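Local coordinates for histidine acid phosphatase (Bifidobacterium longum subsp. infantis, PDB 6RXD), which removes phosphate from phytate as a histidine acid phytase and probably also dephosphorylates other inositol polyphosphates and 2,3-bisphosphoglycerate, at residues R469-N473 and E474-P478; D21-A24 and S25-K29; K201-T205 and K206-I210. All coordinates share one frame; numbering follows the deposited sequence.

Interaction 1: R469-N473 and E474-P478; sequences RMLYN and ENEVP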
# COMPACT_ATOMS: atom_id res chain seq x y z
N ARG A 469 5.52 19.85 -9.22
CA ARG A 469 6.41 18.75 -9.58
C ARG A 469 6.04 17.55 -8.71
O ARG A 469 5.75 17.72 -7.53
CB ARG A 469 7.86 19.18 -9.30
CG ARG A 469 8.93 18.12 -9.48
CD ARG A 469 9.24 17.36 -8.17
NE ARG A 469 9.76 18.18 -7.07
CZ ARG A 469 10.98 18.72 -7.03
NH1 ARG A 469 11.81 18.56 -8.05
NH2 ARG A 469 11.37 19.43 -5.98
N MET A 470 6.06 16.34 -9.28
CA MET A 470 5.66 15.13 -8.55
C MET A 470 6.82 14.16 -8.28
O MET A 470 7.70 13.97 -9.13
CB MET A 470 4.55 14.38 -9.32
CG MET A 470 4.25 12.97 -8.78
SD MET A 470 2.66 12.33 -9.35
CE MET A 470 2.80 12.62 -11.13
N LEU A 471 6.80 13.57 -7.08
CA LEU A 471 7.61 12.40 -6.73
C LEU A 471 6.69 11.23 -6.45
O LEU A 471 5.67 11.39 -5.79
CB LEU A 471 8.45 12.66 -5.47
CG LEU A 471 9.39 13.87 -5.35
CD1 LEU A 471 10.34 13.67 -4.16
CD2 LEU A 471 10.16 14.14 -6.60
N TYR A 472 7.03 10.04 -6.95
CA TYR A 472 6.25 8.83 -6.73
C TYR A 472 7.22 7.83 -6.11
O TYR A 472 8.24 7.48 -6.73
CB TYR A 472 5.74 8.31 -8.07
CG TYR A 472 4.85 7.07 -8.04
CD1 TYR A 472 4.11 6.72 -6.91
CD2 TYR A 472 4.77 6.25 -9.16
CE1 TYR A 472 3.29 5.57 -6.92
CE2 TYR A 472 3.97 5.12 -9.18
CZ TYR A 472 3.23 4.78 -8.07
OH TYR A 472 2.43 3.67 -8.13
N ASN A 473 6.94 7.42 -4.88
CA ASN A 473 7.88 6.62 -4.10
C ASN A 473 9.27 7.26 -4.07
O ASN A 473 10.31 6.59 -4.13
CB ASN A 473 7.89 5.17 -4.62
CG ASN A 473 6.50 4.54 -4.59
OD1 ASN A 473 5.70 4.87 -3.73
ND2 ASN A 473 6.22 3.64 -5.54
N GLU A 474 9.25 8.59 -3.98
CA GLU A 474 10.43 9.45 -3.89
C GLU A 474 11.32 9.45 -5.13
O GLU A 474 12.46 9.93 -5.08
CB GLU A 474 11.20 9.21 -2.59
CG GLU A 474 10.53 9.91 -1.40
CD GLU A 474 11.18 9.60 -0.07
OE1 GLU A 474 11.04 8.44 0.38
OE2 GLU A 474 11.82 10.50 0.52
N ASN A 475 10.80 8.96 -6.25
CA ASN A 475 11.44 9.17 -7.54
C ASN A 475 10.73 10.31 -8.25
O ASN A 475 9.50 10.33 -8.31
CB ASN A 475 11.35 7.91 -8.40
CG ASN A 475 12.07 6.74 -7.79
OD1 ASN A 475 13.26 6.83 -7.46
ND2 ASN A 475 11.36 5.63 -7.62
N GLU A 476 11.49 11.27 -8.77
CA GLU A 476 10.88 12.35 -9.55
C GLU A 476 10.40 11.80 -10.87
O GLU A 476 11.16 11.15 -11.61
CB GLU A 476 11.88 13.50 -9.76
CG GLU A 476 11.28 14.72 -10.47
CD GLU A 476 12.20 15.93 -10.39
OE1 GLU A 476 13.39 15.73 -10.07
OE2 GLU A 476 11.74 17.07 -10.61
N VAL A 477 9.13 12.05 -11.18
CA VAL A 477 8.53 11.53 -12.40
C VAL A 477 7.75 12.64 -13.10
O VAL A 477 7.28 13.58 -12.46
CB VAL A 477 7.57 10.34 -12.11
CG1 VAL A 477 8.36 9.14 -11.59
CG2 VAL A 477 6.48 10.75 -11.12
N PRO A 478 7.63 12.53 -14.42
CA PRO A 478 6.72 13.42 -15.14
C PRO A 478 5.28 13.09 -14.77
O PRO A 478 4.99 11.98 -14.31
CB PRO A 478 6.96 13.06 -16.61
CG PRO A 478 7.51 11.65 -16.59
CD PRO A 478 8.32 11.58 -15.32
O HOH W 1 6.41 16.16 -12.01
O HOH W 2 8.52 5.48 -8.65

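Interaction 2: D21-A24 and S25-K29; sequences DATA and SSYSK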
# COMPACT_ATOMS: atom_id res chain seq x y z
N ASP A 21 21.30 8.53 -1.47
CA ASP A 21 21.76 9.92 -1.35
C ASP A 21 21.84 10.65 -2.69
O ASP A 21 21.59 11.85 -2.77
CB ASP A 21 23.10 9.98 -0.62
CG ASP A 21 22.95 9.75 0.87
OD1 ASP A 21 23.88 10.11 1.62
OD2 ASP A 21 21.91 9.20 1.29
N ALA A 22 22.20 9.93 -3.75
CA ALA A 22 22.28 10.51 -5.08
C ALA A 22 20.91 10.99 -5.55
O ALA A 22 20.76 12.11 -6.04
CB ALA A 22 22.83 9.50 -6.06
N THR A 23 19.91 10.13 -5.41
CA THR A 23 18.54 10.47 -5.80
C THR A 23 18.01 11.66 -5.01
O THR A 23 17.50 12.63 -5.59
CB THR A 23 17.60 9.27 -5.62
OG1 THR A 23 17.98 8.22 -6.53
CG2 THR A 23 16.15 9.67 -5.90
N ALA A 24 18.16 11.61 -3.69
CA ALA A 24 17.59 12.64 -2.83
C ALA A 24 18.27 14.00 -3.00
O ALA A 24 17.67 15.04 -2.71
CB ALA A 24 17.65 12.20 -1.37
N SER A 25 19.51 13.99 -3.48
CA SER A 25 20.27 15.22 -3.71
C SER A 25 20.12 15.77 -5.12
O SER A 25 20.65 16.84 -5.43
CB SER A 25 21.76 14.98 -3.43
OG SER A 25 22.29 14.04 -4.36
N SER A 26 19.41 15.05 -5.99
CA SER A 26 19.35 15.43 -7.40
C SER A 26 17.96 15.76 -7.93
O SER A 26 17.75 15.76 -9.14
CB SER A 26 19.99 14.35 -8.27
OG SER A 26 19.22 13.16 -8.24
N TYR A 27 17.00 16.04 -7.04
CA TYR A 27 15.68 16.44 -7.53
C TYR A 27 15.84 17.76 -8.28
O TYR A 27 16.61 18.63 -7.85
CB TYR A 27 14.69 16.60 -6.38
CG TYR A 27 14.40 15.31 -5.65
CD1 TYR A 27 14.10 14.15 -6.34
CD2 TYR A 27 14.43 15.27 -4.26
CE1 TYR A 27 13.84 12.96 -5.67
CE2 TYR A 27 14.17 14.09 -3.59
CZ TYR A 27 13.87 12.95 -4.30
OH TYR A 27 13.61 11.78 -3.63
N SER A 28 15.11 17.92 -9.38
CA SER A 28 15.27 19.12 -10.20
C SER A 28 14.93 20.41 -9.44
O SER A 28 14.03 20.42 -8.59
CB SER A 28 14.47 19.01 -11.49
OG SER A 28 13.08 19.19 -11.24
N LYS A 29 15.65 21.48 -9.75
CA LYS A 29 15.34 22.80 -9.21
C LYS A 29 14.24 23.46 -10.04
O LYS A 29 14.19 23.32 -11.26
CB LYS A 29 16.59 23.69 -9.23
CG LYS A 29 17.82 23.06 -8.58
CD LYS A 29 17.51 22.57 -7.18
CE LYS A 29 18.78 22.12 -6.45
NZ LYS A 29 18.45 21.56 -5.11
O HOH W 3 17.40 17.21 -4.32

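Interaction 3: K201-T205 and K206-I210; sequences KVPGT and KAYDI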
# COMPACT_ATOMS: atom_id res chain seq x y z
N LYS A 201 -20.40 6.74 5.79
CA LYS A 201 -20.74 7.81 4.87
C LYS A 201 -22.26 7.95 4.78
O LYS A 201 -22.99 6.97 4.95
CB LYS A 201 -20.11 7.55 3.50
CG LYS A 201 -18.58 7.54 3.56
CD LYS A 201 -17.96 7.17 2.24
CE LYS A 201 -16.43 7.30 2.31
NZ LYS A 201 -15.79 6.32 3.26
N VAL A 202 -22.72 9.18 4.57
CA VAL A 202 -24.15 9.50 4.67
C VAL A 202 -24.84 9.31 3.33
O VAL A 202 -24.43 9.91 2.34
CB VAL A 202 -24.33 10.96 5.12
CG1 VAL A 202 -25.80 11.38 5.07
CG2 VAL A 202 -23.77 11.14 6.52
N PRO A 203 -25.91 8.49 3.30
CA PRO A 203 -26.61 8.26 2.03
C PRO A 203 -27.09 9.57 1.42
O PRO A 203 -27.53 10.46 2.16
CB PRO A 203 -27.81 7.40 2.44
CG PRO A 203 -27.34 6.67 3.67
CD PRO A 203 -26.46 7.66 4.39
N GLY A 204 -26.97 9.71 0.11
CA GLY A 204 -27.37 10.94 -0.56
C GLY A 204 -26.23 11.91 -0.80
O GLY A 204 -26.39 12.89 -1.52
N THR A 205 -25.08 11.63 -0.19
CA THR A 205 -23.87 12.42 -0.41
C THR A 205 -23.05 11.78 -1.52
O THR A 205 -23.20 10.58 -1.80
CB THR A 205 -22.99 12.50 0.85
OG1 THR A 205 -22.57 11.19 1.24
CG2 THR A 205 -23.76 13.15 2.00
N LYS A 206 -22.19 12.57 -2.14
CA LYS A 206 -21.31 12.06 -3.18
C LYS A 206 -20.42 10.94 -2.65
O LYS A 206 -20.25 9.91 -3.31
CB LYS A 206 -20.45 13.19 -3.75
CG LYS A 206 -19.53 12.74 -4.86
CD LYS A 206 -19.33 13.84 -5.87
CE LYS A 206 -18.63 13.31 -7.10
NZ LYS A 206 -19.25 12.02 -7.54
N ALA A 207 -19.87 11.13 -1.45
CA ALA A 207 -18.96 10.13 -0.89
C ALA A 207 -19.64 8.77 -0.76
O ALA A 207 -19.05 7.73 -1.08
CB ALA A 207 -18.40 10.59 0.44
N TYR A 208 -20.89 8.76 -0.31
CA TYR A 208 -21.62 7.51 -0.15
C TYR A 208 -21.80 6.80 -1.49
O TYR A 208 -21.56 5.59 -1.59
CB TYR A 208 -22.99 7.77 0.48
CG TYR A 208 -23.82 6.51 0.64
CD1 TYR A 208 -23.74 5.74 1.79
CD2 TYR A 208 -24.70 6.10 -0.36
CE1 TYR A 208 -24.49 4.59 1.94
CE2 TYR A 208 -25.46 4.95 -0.22
CZ TYR A 208 -25.35 4.20 0.93
OH TYR A 208 -26.11 3.06 1.07
N ASP A 209 -22.23 7.53 -2.51
CA ASP A 209 -22.51 6.93 -3.81
C ASP A 209 -21.24 6.38 -4.45
O ASP A 209 -21.25 5.31 -5.05
CB ASP A 209 -23.19 7.93 -4.75
CG ASP A 209 -24.68 8.07 -4.46
OD1 ASP A 209 -25.29 7.11 -3.94
OD2 ASP A 209 -25.25 9.14 -4.76
N ILE A 210 -20.15 7.12 -4.31
CA ILE A 210 -18.87 6.67 -4.86
C ILE A 210 -18.49 5.31 -4.29
O ILE A 210 -18.16 4.39 -5.03
CB ILE A 210 -17.76 7.69 -4.58
CG1 ILE A 210 -17.96 8.93 -5.45
CG2 ILE A 210 -16.37 7.08 -4.83
CD1 ILE A 210 -17.04 10.07 -5.11

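Interaction 1: R469-N473 and E474-P478
Tyr472 and Asn475 close a beta hairpin with a two-residue loop: Tyr472 N donates to Asn475 O (2.8 Å), Asn475 N returns to Tyr472 O (3.0 Å), and Asn473 and Glu474 form the type I' turn between them, both with the positive phi that this turn requires. The short strands diverge from strict antiparallel, their directions 134° apart, and toward the open end a water links Met470 N to Val477 O. On one face of the hairpin the Leu471 CD2 methyl packs on the root of Glu476, 3.5 Å from its CA. Glu476 has CG anti to its backbone N (chi1 -176°) and an extended chain, which carries the carboxylate across to Arg469, where NH1 meets OE2 at 3.0 Å in a salt bridge. The oxygen lies in the guanidinium plane, at its edge, but NH1 approaches from above the carboxylate plane, the two planes standing 76° apart. On the other face Val477 CG2 touches both Met470 CG (3.9 Å) and Tyr472 CB (4.0 Å), a small apolar patch. Outside the hairpin, Glu476 OE2 also bonds Ser28 and Thr491, and Asp449 takes Arg469 NE. With three bonds on OE2 and two carboxylates around the guanidinium, both groups are held in place, and their charged forms are probably favoured.

Interaction 2: D21-A24 and S25-K29
The short helix 21-24 ends here, where Ser25 and Ser26 fold back onto the carbonyls of Asp21, Ala22 and Thr23 and the chain then runs out toward strand 34-44. Ser25 N still makes a helical bond to Asp21 O, four residues back, at 3.1 Å but bent. One residue later the spacing tightens: Ser26 N reaches Thr23 O, three residues back, at 3.1 Å with a nearly straight N-H, although it meets that oxygen from above the carbonyl plane. Both serine hydroxyls join in. Each OG sits between its own backbone N and carbonyl carbon (chi1 64° in Ser25 and 67° in Ser26), a setting that turns it back toward the helical carbonyls. Ser25 OG lies 2.8 Å from Asp21 O and 3.0 Å from Ala22 O, with both carbonyls in range of its single proton. Ser26 OG is 2.9 Å from Ala22 O, so two hydroxyls gather round that one carbonyl oxygen. Tyr27 then folds its ring back over the helix end. Thr23 O lies 3.6 Å above the ring plane, over its centre, while the Thr23 CG2 methyl comes up to CE1 and the phenol oxygen. A water bridges Ala24 O (2.7 Å) and Tyr27 N (3.0 Å), giving the last helical carbonyl a donor and the departing backbone an acceptor. At its far end Tyr27 OH bonds to the backbone of Glu474, and the ring also packs on Leu471. The change from an i to i+4 bond to an i to i+3 bond is typical of a helix C-terminus tightening into a turn as it gives way to loop.

Interaction 3: K201-T205 and K206-I210
The Tyr208 ring carries Pro203 on one face: CA stands 3.6 Å above the plane, displaced toward the rim, in a CH-pi contact 3.8 Å from the centroid. Asp209 OD1 lies at the ring's edge, in its plane, and Pro203 CG touches CE1 at 3.9 Å. The ring is thus laid against the type II beta turn Val202-Thr205 that leads directly into helix 206-220, with Thr205 as the N-cap. A chi1 of 178° turns the Tyr208 ring away from its own backbone N and back to the proline. Gly204 takes the turn position with positive phi (95°). Thr205 joins turn and helix: its N and OG1 both donate to Val202 O, OG1 lying in the carbonyl plane at a short 2.5 Å, while the same OG1 accepts a weak, 3.3 Å capping bond from Tyr208 N. The hydroxyl therefore works as donor toward the turn and acceptor toward the helix, and helical bonding begins with Asp209 N to Thr205 O, nearly straight. The Lys201 side chain runs past the first helical turn, and its ammonium is held beyond this contact by Asn195 and by the backbone oxygens of Tyr189 and Lys192. On the way its CD passes 3.5 Å from Ala207 O and 3.9 Å from Ala207 CB.

Interactions 1 and 2 form one patch, their centres 11 Å apart: the chain leaving helix 21-24 lies against the 469-478 hairpin of the mixed sheet. Two probable hydrogen bonds join them, Ser28 OG to Glu476 OE2 and Tyr27 OH to Glu474 O, both 2.6 Å, and Leu471 CD1 packs 3.6 Å from Tyr27 CZ. Interaction 3 stands apart, its centre 32 Å from that of interaction 1 and 42 Å from that of interaction 2, and touches neither. Interactions 2 and 3 lie away from the known zinc sites; in interaction 1 the Met470 side chain is about 11 Å from that of His506, a zinc ligand whose metal is absent here.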